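Local coordinates for protein NADPH-flavin oxidoreductase (Helicobacter pylori, PDB 2H0U) that binds flavin mononucleotide as a dimer and, as a member of the nitroreductase family, probably uses NAD(P)H to drive flavin-dependent reductions, at residues A[28-31]-A[32-36]; A[116-119]-A[120-124]; A[140-143]-A[144-147]; A[207-210]-A[211-215]. All coordinates share one frame; numbering follows the deposited sequence.

Followed from the N terminus, the four contacts come strictly in series: none nests in or crosses another, and each closes just one turn or so of local structure. Interaction 1 packs helix 27-38 on helix 131-155. Interaction 2, in helix 113-125, lies on the opposite side of the chain's centre, the two centres being about 35 Å apart. Interaction 3, about 3 Å from the chain's centre, places helix 131-155 against the sheet strands and the flavin sites. Interaction 4 lies in the C-terminal arm and leads into a strand that joins the sheet of the second subunit. Interactions 1 and 3 also touch that subunit extensively, and interaction 2 does so through Phe-121.

Interaction 1 (A[28-31]-A[32-36]); sequences KDWE and ALVEV
Trp-30 and Val-34 are joined first through the backbone, where Val-34 N donates to Trp-30 O at 3.0 Å, one of four successive i to i+4 bonds that run from Lys-28 O to Glu-35 N and make 28-36 regular alpha helix. The indole adds side-chain contacts to Leu-33 and Val-34. With CG anti to the backbone N (chi1 -177°), its ring swings toward the C-terminal end of the helix and reaches the two residues that follow a turn later. Val-34 offers CG2, the branch beside its own backbone N, and this methyl lies 3.4 Å from Trp-30 NE1 and 3.8 Å from Trp-30 CE2. Leu-33 touches the benzo part instead, its CD1 standing 3.9 Å from Trp-30 CE3. The benzo ring thus meets the i+3 residue and the pyrrole ring the i+4 residue, and each aliphatic chain crosses the indole at about a right angle.

Helix 27-38 is wedged between helix 131-155, where Trp-30 packs on Met-149 and Leu-33 on Ala-152, and the second subunit, where Ala-32 meets Val-7 and Val-34 meets Tyr-213; Lys-28 and Glu-31 are exposed. The indole is also stacked with His-79 and meets Phe-194 edge-to-face.

The polar ends find partners beyond these residues. Trp-30 NE1, for all its closeness to a methyl, is hydrogen-bonded to Tyr-213 OH of the second subunit, and Asp-29 OD1 forms a salt bridge with Arg-3 of that subunit. Glu-35, bent at chi2 (70°), forms a salt bridge with Arg-38 through OE1.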
# COMPACT_ATOMS: atom_id res chain seq x y z
N LYS A 28 -12.50 19.28 -10.93
CA LYS A 28 -12.05 19.62 -9.59
C LYS A 28 -11.92 18.40 -8.66
O LYS A 28 -10.94 18.33 -7.90
CB LYS A 28 -12.95 20.70 -9.00
CG LYS A 28 -12.46 22.09 -9.41
CD LYS A 28 -13.61 23.06 -9.45
CE LYS A 28 -13.81 23.79 -8.15
NZ LYS A 28 -14.58 25.07 -8.39
N ASP A 29 -12.86 17.46 -8.74
CA ASP A 29 -12.76 16.22 -7.94
C ASP A 29 -11.50 15.45 -8.36
O ASP A 29 -10.78 14.90 -7.51
CB ASP A 29 -13.99 15.33 -8.05
CG ASP A 29 -15.18 15.83 -7.21
OD1 ASP A 29 -15.02 16.78 -6.41
OD2 ASP A 29 -16.27 15.25 -7.37
N TRP A 30 -11.23 15.38 -9.67
CA TRP A 30 -10.04 14.62 -10.12
C TRP A 30 -8.75 15.28 -9.60
O TRP A 30 -7.84 14.59 -9.15
CB TRP A 30 -10.03 14.36 -11.63
CG TRP A 30 -8.82 13.52 -11.96
CD1 TRP A 30 -7.66 13.92 -12.61
CD2 TRP A 30 -8.62 12.17 -11.57
NE1 TRP A 30 -6.76 12.85 -12.66
CE2 TRP A 30 -7.32 11.78 -12.01
CE3 TRP A 30 -9.42 11.23 -10.86
CZ2 TRP A 30 -6.79 10.50 -11.77
CZ3 TRP A 30 -8.89 9.95 -10.63
CH2 TRP A 30 -7.58 9.60 -11.06
N GLU A 31 -8.69 16.61 -9.62
CA GLU A 31 -7.49 17.32 -9.18
C GLU A 31 -7.31 17.05 -7.69
O GLU A 31 -6.18 16.92 -7.22
CB GLU A 31 -7.67 18.84 -9.43
CG GLU A 31 -7.47 19.20 -10.91
CD GLU A 31 -7.93 20.62 -11.25
OE1 GLU A 31 -8.62 21.28 -10.42
OE2 GLU A 31 -7.63 21.05 -12.40
N ALA A 32 -8.40 16.96 -6.95
CA ALA A 32 -8.26 16.64 -5.50
C ALA A 32 -7.71 15.24 -5.28
O ALA A 32 -6.85 15.04 -4.41
CB ALA A 32 -9.58 16.78 -4.76
N LEU A 33 -8.15 14.28 -6.09
CA LEU A 33 -7.65 12.91 -5.94
C LEU A 33 -6.17 12.82 -6.29
O LEU A 33 -5.41 12.13 -5.63
CB LEU A 33 -8.51 11.91 -6.77
CG LEU A 33 -9.94 11.67 -6.28
CD1 LEU A 33 -10.68 10.76 -7.23
CD2 LEU A 33 -10.00 11.11 -4.83
N VAL A 34 -5.74 13.57 -7.30
CA VAL A 34 -4.31 13.56 -7.67
C VAL A 34 -3.50 14.16 -6.51
O VAL A 34 -2.44 13.65 -6.15
CB VAL A 34 -4.04 14.41 -8.95
CG1 VAL A 34 -2.50 14.54 -9.17
CG2 VAL A 34 -4.67 13.77 -10.14
N GLU A 35 -4.06 15.22 -5.92
CA GLU A 35 -3.47 15.80 -4.71
C GLU A 35 -3.34 14.80 -3.55
O GLU A 35 -2.31 14.77 -2.87
CB GLU A 35 -4.22 17.08 -4.31
CG GLU A 35 -3.65 17.80 -3.07
CD GLU A 35 -2.28 18.45 -3.29
OE1 GLU A 35 -1.74 18.49 -4.43
OE2 GLU A 35 -1.76 19.00 -2.31
N VAL A 36 -4.38 14.01 -3.31
CA VAL A 36 -4.30 12.90 -2.34
C VAL A 36 -3.07 12.02 -2.62
O VAL A 36 -2.30 11.70 -1.71
CB VAL A 36 -5.62 12.07 -2.31
CG1 VAL A 36 -5.49 10.81 -1.44
CG2 VAL A 36 -6.78 12.95 -1.78

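Interaction 2 (A[116-119]-A[120-124]); sequences QIIK and NFQEN
Lys-119 and Glu-123 carry the charged contact: a salt bridge between residues one helical turn apart, with NZ of the lysine 3.0 Å from OE1 of the glutamate. The lysine chain is extended as far as CE and then bends at chi4 (-75°), which carries the ammonium group over to the carboxylate. It arrives from above the carboxylate plane, 41° out of it. Alongside the bridge the aliphatic part of the lysine takes part as well, CG lying 3.7 Å from Glu-123 OE2.

Backbone bonds run beneath this pair. Glu-123 N donates to Lys-119 O at 3.0 Å, and three preceding i to i+4 bonds, beginning with Asn-120 N to Gln-116 O, continue the alpha-helical pattern of helix 113-125, whose last turn widens into a pi-type turn at 121-124.

Apolar and mixed packing occupies another side of the helix. The chains of Ile-118 and Gln-122 lie side by side and point the same way, with CG2 of Ile-118 4.2 Å from Gln-122 OE1; the amide NE2 of this glutamine is hydrogen-bonded to Val-89 O. Phe-121 leads its ring away from the helix to Ser-43 and Ile-44, and packs on Glu-164 of the second subunit; the Phe-121 side chain is about 6 Å from a bound flavin mononucleotide.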
# COMPACT_ATOMS: atom_id res chain seq x y z
N GLN A 116 24.55 7.11 5.65
CA GLN A 116 24.98 5.80 6.13
C GLN A 116 23.84 5.04 6.86
O GLN A 116 23.77 3.81 6.82
CB GLN A 116 26.23 5.92 6.99
CG GLN A 116 27.48 6.50 6.25
CD GLN A 116 27.82 5.78 4.93
OE1 GLN A 116 27.87 6.41 3.87
NE2 GLN A 116 28.06 4.50 5.00
N ILE A 117 22.95 5.78 7.51
CA ILE A 117 21.76 5.17 8.13
C ILE A 117 20.83 4.59 7.05
O ILE A 117 20.34 3.49 7.19
CB ILE A 117 20.98 6.17 9.04
CG1 ILE A 117 21.77 6.45 10.32
CG2 ILE A 117 19.56 5.64 9.35
CD1 ILE A 117 21.19 7.59 11.18
N ILE A 118 20.64 5.34 5.97
CA ILE A 118 19.87 4.89 4.83
C ILE A 118 20.52 3.66 4.21
O ILE A 118 19.84 2.67 3.92
CB ILE A 118 19.70 5.97 3.75
CG1 ILE A 118 18.89 7.16 4.32
CG2 ILE A 118 19.02 5.39 2.46
CD1 ILE A 118 18.53 8.23 3.28
N LYS A 119 21.83 3.73 4.01
CA LYS A 119 22.54 2.58 3.46
C LYS A 119 22.31 1.30 4.32
O LYS A 119 21.97 0.25 3.79
CB LYS A 119 24.04 2.89 3.37
CG LYS A 119 24.85 1.72 2.86
CD LYS A 119 26.29 2.10 2.86
CE LYS A 119 27.18 1.08 2.14
NZ LYS A 119 27.35 -0.11 2.96
N ASN A 120 22.56 1.39 5.62
CA ASN A 120 22.36 0.23 6.50
C ASN A 120 20.90 -0.27 6.51
O ASN A 120 20.64 -1.47 6.52
CB ASN A 120 22.75 0.55 7.92
CG ASN A 120 22.53 -0.63 8.86
OD1 ASN A 120 23.30 -1.60 8.84
ND2 ASN A 120 21.47 -0.56 9.69
N PHE A 121 19.98 0.68 6.59
CA PHE A 121 18.56 0.37 6.59
C PHE A 121 18.19 -0.45 5.36
O PHE A 121 17.56 -1.50 5.49
CB PHE A 121 17.80 1.69 6.59
CG PHE A 121 16.33 1.57 6.29
CD1 PHE A 121 15.47 0.83 7.11
CD2 PHE A 121 15.79 2.28 5.23
CE1 PHE A 121 14.09 0.77 6.86
CE2 PHE A 121 14.41 2.23 4.96
CZ PHE A 121 13.57 1.47 5.78
N GLN A 122 18.56 0.02 4.18
CA GLN A 122 18.21 -0.70 2.95
C GLN A 122 18.93 -2.03 2.73
O GLN A 122 18.29 -3.03 2.44
CB GLN A 122 18.47 0.19 1.75
CG GLN A 122 17.48 1.39 1.68
CD GLN A 122 17.59 2.07 0.32
OE1 GLN A 122 18.68 2.22 -0.20
NE2 GLN A 122 16.45 2.49 -0.25
N GLU A 123 20.27 -2.02 2.87
CA GLU A 123 21.12 -3.17 2.60
C GLU A 123 20.97 -4.27 3.65
O GLU A 123 20.93 -5.45 3.30
CB GLU A 123 22.58 -2.75 2.48
CG GLU A 123 22.83 -1.78 1.32
CD GLU A 123 24.29 -1.47 1.06
OE1 GLU A 123 25.21 -1.93 1.78
OE2 GLU A 123 24.54 -0.72 0.11
N ASN A 124 20.87 -3.87 4.92
CA ASN A 124 20.90 -4.83 6.01
C ASN A 124 19.57 -5.03 6.69
O ASN A 124 19.07 -6.17 6.78
CB ASN A 124 21.95 -4.43 7.03
CG ASN A 124 23.34 -4.38 6.42
OD1 ASN A 124 24.15 -3.53 6.79
ND2 ASN A 124 23.61 -5.26 5.45

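Interaction 3 (A[140-143]-A[144-147]); sequences KQTY and IQMA. With FMN (flavin mononucleotide), chain B.
Tyr-143 and Met-146, the latter a selenomethionine, meet because their torsions send both chains the same way: the tyrosine places CG beside its backbone N (chi1 -85°), whereas the selenomethionine runs extended and then bends at chi3 (71°). That bend brings CE to 3.9 Å from Tyr-143 CD2, with the two chains side by side. On another flank, Ile-144 holds CG1 anti to its carbonyl carbon and continues straight, which carries CD1 to 3.5 Å from C8M of the flavin mononucleotide. Gln-141, folded at chi2, presents OE1 at 3.5 Å from the neighbouring methyl carbon, C7M. The glutamine oxygen is a hydrogen-bond acceptor for Ser-43 N, while its NE2 donates to Trp-137 O and is also hydrogen-bonded to Glu-164 OE2 of the second subunit.

The backbone beneath is helical but uneven. Met-146 N donates to Thr-142 O and Ala-147 N to Tyr-143 O, both at 2.9 Å, yet the bond from Ile-144 N to Lys-140 O is weak at 3.5 Å.

Tyr-143 belongs to a flavin pocket itself, near the other bound cofactor, and its OH is hydrogen-bonded to Glu-164 of its own chain. Across the dimer, Ile-144 packs on Tyr-143 of the second subunit and Ala-147 on its own counterpart. Long helix 131-155 thus forms part of the subunit interface and lines flavin sites shared by both chains, an arrangement characteristic of the dimeric nitroreductase fold.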
# COMPACT_ATOMS: atom_id res chain seq x y z
N LYS A 140 6.01 -0.91 -3.19
CA LYS A 140 5.20 -0.91 -1.94
C LYS A 140 4.70 0.51 -1.56
O LYS A 140 3.55 0.67 -1.12
CB LYS A 140 6.03 -1.53 -0.78
CG LYS A 140 6.24 -3.06 -0.94
CD LYS A 140 7.17 -3.60 0.20
CE LYS A 140 7.73 -4.96 -0.25
NZ LYS A 140 8.37 -5.64 0.95
N GLN A 141 5.58 1.50 -1.70
CA GLN A 141 5.21 2.87 -1.34
C GLN A 141 4.06 3.33 -2.25
O GLN A 141 3.12 3.98 -1.78
CB GLN A 141 6.40 3.86 -1.49
CG GLN A 141 7.77 3.33 -0.89
CD GLN A 141 7.66 2.86 0.55
OE1 GLN A 141 7.15 3.57 1.41
NE2 GLN A 141 8.16 1.66 0.81
N THR A 142 4.12 2.97 -3.53
CA THR A 142 3.03 3.33 -4.44
C THR A 142 1.71 2.67 -4.10
O THR A 142 0.65 3.18 -4.47
CB THR A 142 3.32 3.01 -5.95
OG1 THR A 142 3.41 1.58 -6.18
CG2 THR A 142 4.56 3.73 -6.46
N TYR A 143 1.75 1.54 -3.39
CA TYR A 143 0.46 0.92 -3.01
C TYR A 143 -0.23 1.79 -1.96
O TYR A 143 -1.44 1.85 -1.92
CB TYR A 143 0.64 -0.53 -2.53
CG TYR A 143 0.66 -1.56 -3.68
CD1 TYR A 143 1.60 -1.44 -4.71
CD2 TYR A 143 -0.28 -2.60 -3.75
CE1 TYR A 143 1.64 -2.36 -5.81
CE2 TYR A 143 -0.24 -3.55 -4.82
CZ TYR A 143 0.73 -3.39 -5.84
OH TYR A 143 0.81 -4.23 -6.90
N ILE A 144 0.56 2.43 -1.07
CA ILE A 144 0.00 3.43 -0.13
C ILE A 144 -0.64 4.58 -0.93
O ILE A 144 -1.76 4.99 -0.67
CB ILE A 144 1.07 4.01 0.82
CG1 ILE A 144 1.72 2.88 1.61
CG2 ILE A 144 0.43 5.10 1.78
CD1 ILE A 144 2.96 3.43 2.50
N GLN A 145 0.09 5.08 -1.90
CA GLN A 145 -0.38 6.20 -2.71
C GLN A 145 -1.71 5.82 -3.37
O GLN A 145 -2.67 6.59 -3.35
CB GLN A 145 0.68 6.50 -3.79
CG GLN A 145 0.39 7.67 -4.67
CD GLN A 145 1.51 7.91 -5.66
OE1 GLN A 145 1.95 7.01 -6.39
NE2 GLN A 145 2.01 9.11 -5.66
N MSE A 146 -1.76 4.64 -3.99
CA MSE A 146 -3.00 4.19 -4.67
C MSE A 146 -4.13 3.95 -3.66
O MSE A 146 -5.29 4.35 -3.90
CB MSE A 146 -2.70 2.90 -5.48
CG MSE A 146 -3.97 2.27 -6.01
SE MSE A 146 -3.68 0.52 -6.85
CE MSE A 146 -3.28 -0.54 -5.24
N ALA A 147 -3.81 3.32 -2.52
CA ALA A 147 -4.82 3.09 -1.46
C ALA A 147 -5.46 4.40 -0.98
O ALA A 147 -6.68 4.49 -0.82
CB ALA A 147 -4.17 2.33 -0.23
N1 FMN B . 9.29 7.18 10.22
C2 FMN B . 10.13 6.82 11.26
O2 FMN B . 10.48 7.67 12.07
N3 FMN B . 10.62 5.54 11.37
C4 FMN B . 10.28 4.60 10.43
O4 FMN B . 10.60 3.43 10.61
C4A FMN B . 9.45 4.98 9.35
N5 FMN B . 9.11 4.05 8.40
C5A FMN B . 8.22 4.37 7.39
C6 FMN B . 7.88 3.35 6.47
C7 FMN B . 6.99 3.68 5.44
C7M FMN B . 6.34 2.54 4.70
C8 FMN B . 6.46 4.98 5.29
C8M FMN B . 5.27 5.21 4.35
C9 FMN B . 6.81 5.95 6.21
C9A FMN B . 7.70 5.66 7.26
N10 FMN B . 8.09 6.64 8.18
C10 FMN B . 8.94 6.27 9.26
C1' FMN B . 7.59 8.05 8.11
C2' FMN B . 8.09 8.79 6.87
O2' FMN B . 9.31 9.42 7.19
C3' FMN B . 7.02 9.83 6.51
O3' FMN B . 5.82 9.18 6.16
C4' FMN B . 7.36 10.73 5.32
O4' FMN B . 8.47 11.53 5.69
C5' FMN B . 6.21 11.64 4.85
O5' FMN B . 5.84 12.47 5.97
P FMN B . 4.34 12.44 6.52
O1P FMN B . 4.02 10.99 6.79
O2P FMN B . 4.34 13.26 7.81
O3P FMN B . 3.39 13.03 5.51

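Interaction 4 (A[207-210]-A[211-215]); sequences WKTE and VIYEV
Trp-207, Val-211 and Ile-212 pack together at the short helix 209-212 of the C-terminal arm, where a single turn leads from loop into strand 213-216. Val-211 CG1 lies over one face of the indole in a CH-pi contact, 4.0 Å from the centroid of the five-membered ring and 28° off its normal. The methyl is offset toward the rim and is 3.7 Å from Trp-207 CD2. Ile-212 supplies the second contact through CG2, 3.7 Å from Trp-207 CD1. The isoleucine holds CG1 between its backbone N and carbonyl carbon (chi1 51°), leaving CG2 beside the N and turned to the tryptophan.

Lys-208 is the N-cap residue, and the bonds that follow are i to i+3: Val-211 N to Lys-208 O at 2.9 Å, and Ile-212 N to Thr-209 O at 3.1 Å. Both donors sit above the plane of the carbonyl they meet, in keeping with the i to i+3 turn. Tyr-213 then leaves helical geometry, and 213-215 adds a parallel strand to the sheet of the second subunit, an arm exchange that continues the sheet across the dimer.

Thr-209 and Tyr-213 run side by side, CG2 of the threonine being 4.1 Å from Tyr-213 CD2. The polar atoms of Trp-207 are held by the second subunit: NE1 is hydrogen-bonded to Tyr-95 OH there, and the backbone O to Arg-38 NH1 of the same chain as that tyrosine.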
# COMPACT_ATOMS: atom_id res chain seq x y z
N TRP A 207 -11.78 -13.19 5.57
CA TRP A 207 -11.56 -13.99 6.78
C TRP A 207 -12.18 -13.30 7.99
O TRP A 207 -12.22 -12.08 8.06
CB TRP A 207 -10.08 -14.20 7.09
CG TRP A 207 -9.35 -15.12 6.16
CD1 TRP A 207 -8.32 -14.78 5.32
CD2 TRP A 207 -9.55 -16.53 5.99
NE1 TRP A 207 -7.87 -15.88 4.62
CE2 TRP A 207 -8.61 -16.97 5.01
CE3 TRP A 207 -10.41 -17.48 6.57
CZ2 TRP A 207 -8.54 -18.30 4.59
CZ3 TRP A 207 -10.32 -18.80 6.15
CH2 TRP A 207 -9.39 -19.20 5.19
N LYS A 208 -12.64 -14.09 8.96
CA LYS A 208 -13.08 -13.56 10.27
C LYS A 208 -11.88 -13.01 11.04
O LYS A 208 -10.72 -13.41 10.82
CB LYS A 208 -13.79 -14.63 11.13
CG LYS A 208 -15.06 -15.13 10.51
CD LYS A 208 -15.89 -16.01 11.47
CE LYS A 208 -17.09 -15.26 12.16
NZ LYS A 208 -18.00 -14.53 11.17
N THR A 209 -12.18 -12.07 11.94
CA THR A 209 -11.15 -11.34 12.70
C THR A 209 -10.04 -12.23 13.27
O THR A 209 -8.88 -11.91 13.08
CB THR A 209 -11.76 -10.50 13.82
OG1 THR A 209 -12.78 -9.67 13.26
CG2 THR A 209 -10.70 -9.60 14.47
N GLU A 210 -10.42 -13.32 13.96
CA GLU A 210 -9.49 -14.23 14.67
C GLU A 210 -8.49 -14.87 13.74
O GLU A 210 -7.38 -15.23 14.14
CB GLU A 210 -10.25 -15.39 15.34
CG GLU A 210 -11.35 -14.91 16.22
CD GLU A 210 -12.71 -15.00 15.52
OE1 GLU A 210 -13.08 -14.02 14.79
OE2 GLU A 210 -13.39 -16.06 15.74
N VAL A 211 -8.86 -14.96 12.48
CA VAL A 211 -7.95 -15.55 11.50
C VAL A 211 -6.82 -14.57 11.04
O VAL A 211 -5.67 -14.99 10.84
CB VAL A 211 -8.74 -16.11 10.29
CG1 VAL A 211 -7.81 -16.66 9.28
CG2 VAL A 211 -9.70 -17.21 10.76
N ILE A 212 -7.14 -13.28 10.92
CA ILE A 212 -6.20 -12.31 10.36
C ILE A 212 -5.66 -11.29 11.38
O ILE A 212 -4.97 -10.34 11.02
CB ILE A 212 -6.79 -11.62 9.07
CG1 ILE A 212 -8.21 -11.07 9.33
CG2 ILE A 212 -6.77 -12.67 7.89
CD1 ILE A 212 -8.26 -9.83 10.28
N TYR A 213 -5.96 -11.52 12.66
CA TYR A 213 -5.55 -10.58 13.70
C TYR A 213 -5.36 -11.30 15.01
O TYR A 213 -6.24 -12.07 15.43
CB TYR A 213 -6.61 -9.49 13.86
CG TYR A 213 -6.33 -8.54 15.02
CD1 TYR A 213 -5.34 -7.54 14.93
CD2 TYR A 213 -7.10 -8.61 16.18
CE1 TYR A 213 -5.11 -6.66 16.01
CE2 TYR A 213 -6.88 -7.76 17.23
CZ TYR A 213 -5.89 -6.79 17.15
OH TYR A 213 -5.72 -5.95 18.22
N GLU A 214 -4.23 -11.03 15.66
CA GLU A 214 -3.97 -11.65 16.95
C GLU A 214 -3.22 -10.70 17.90
O GLU A 214 -2.35 -9.93 17.48
CB GLU A 214 -3.20 -12.96 16.71
CG GLU A 214 -2.47 -13.48 17.88
CD GLU A 214 -1.89 -14.84 17.63
OE1 GLU A 214 -1.43 -15.08 16.49
OE2 GLU A 214 -1.92 -15.66 18.57
N VAL A 215 -3.55 -10.75 19.19
CA VAL A 215 -2.87 -9.92 20.17
C VAL A 215 -1.72 -10.75 20.77
O VAL A 215 -1.90 -11.90 21.17
CB VAL A 215 -3.85 -9.43 21.26
CG1 VAL A 215 -3.17 -8.53 22.30
CG2 VAL A 215 -5.05 -8.69 20.62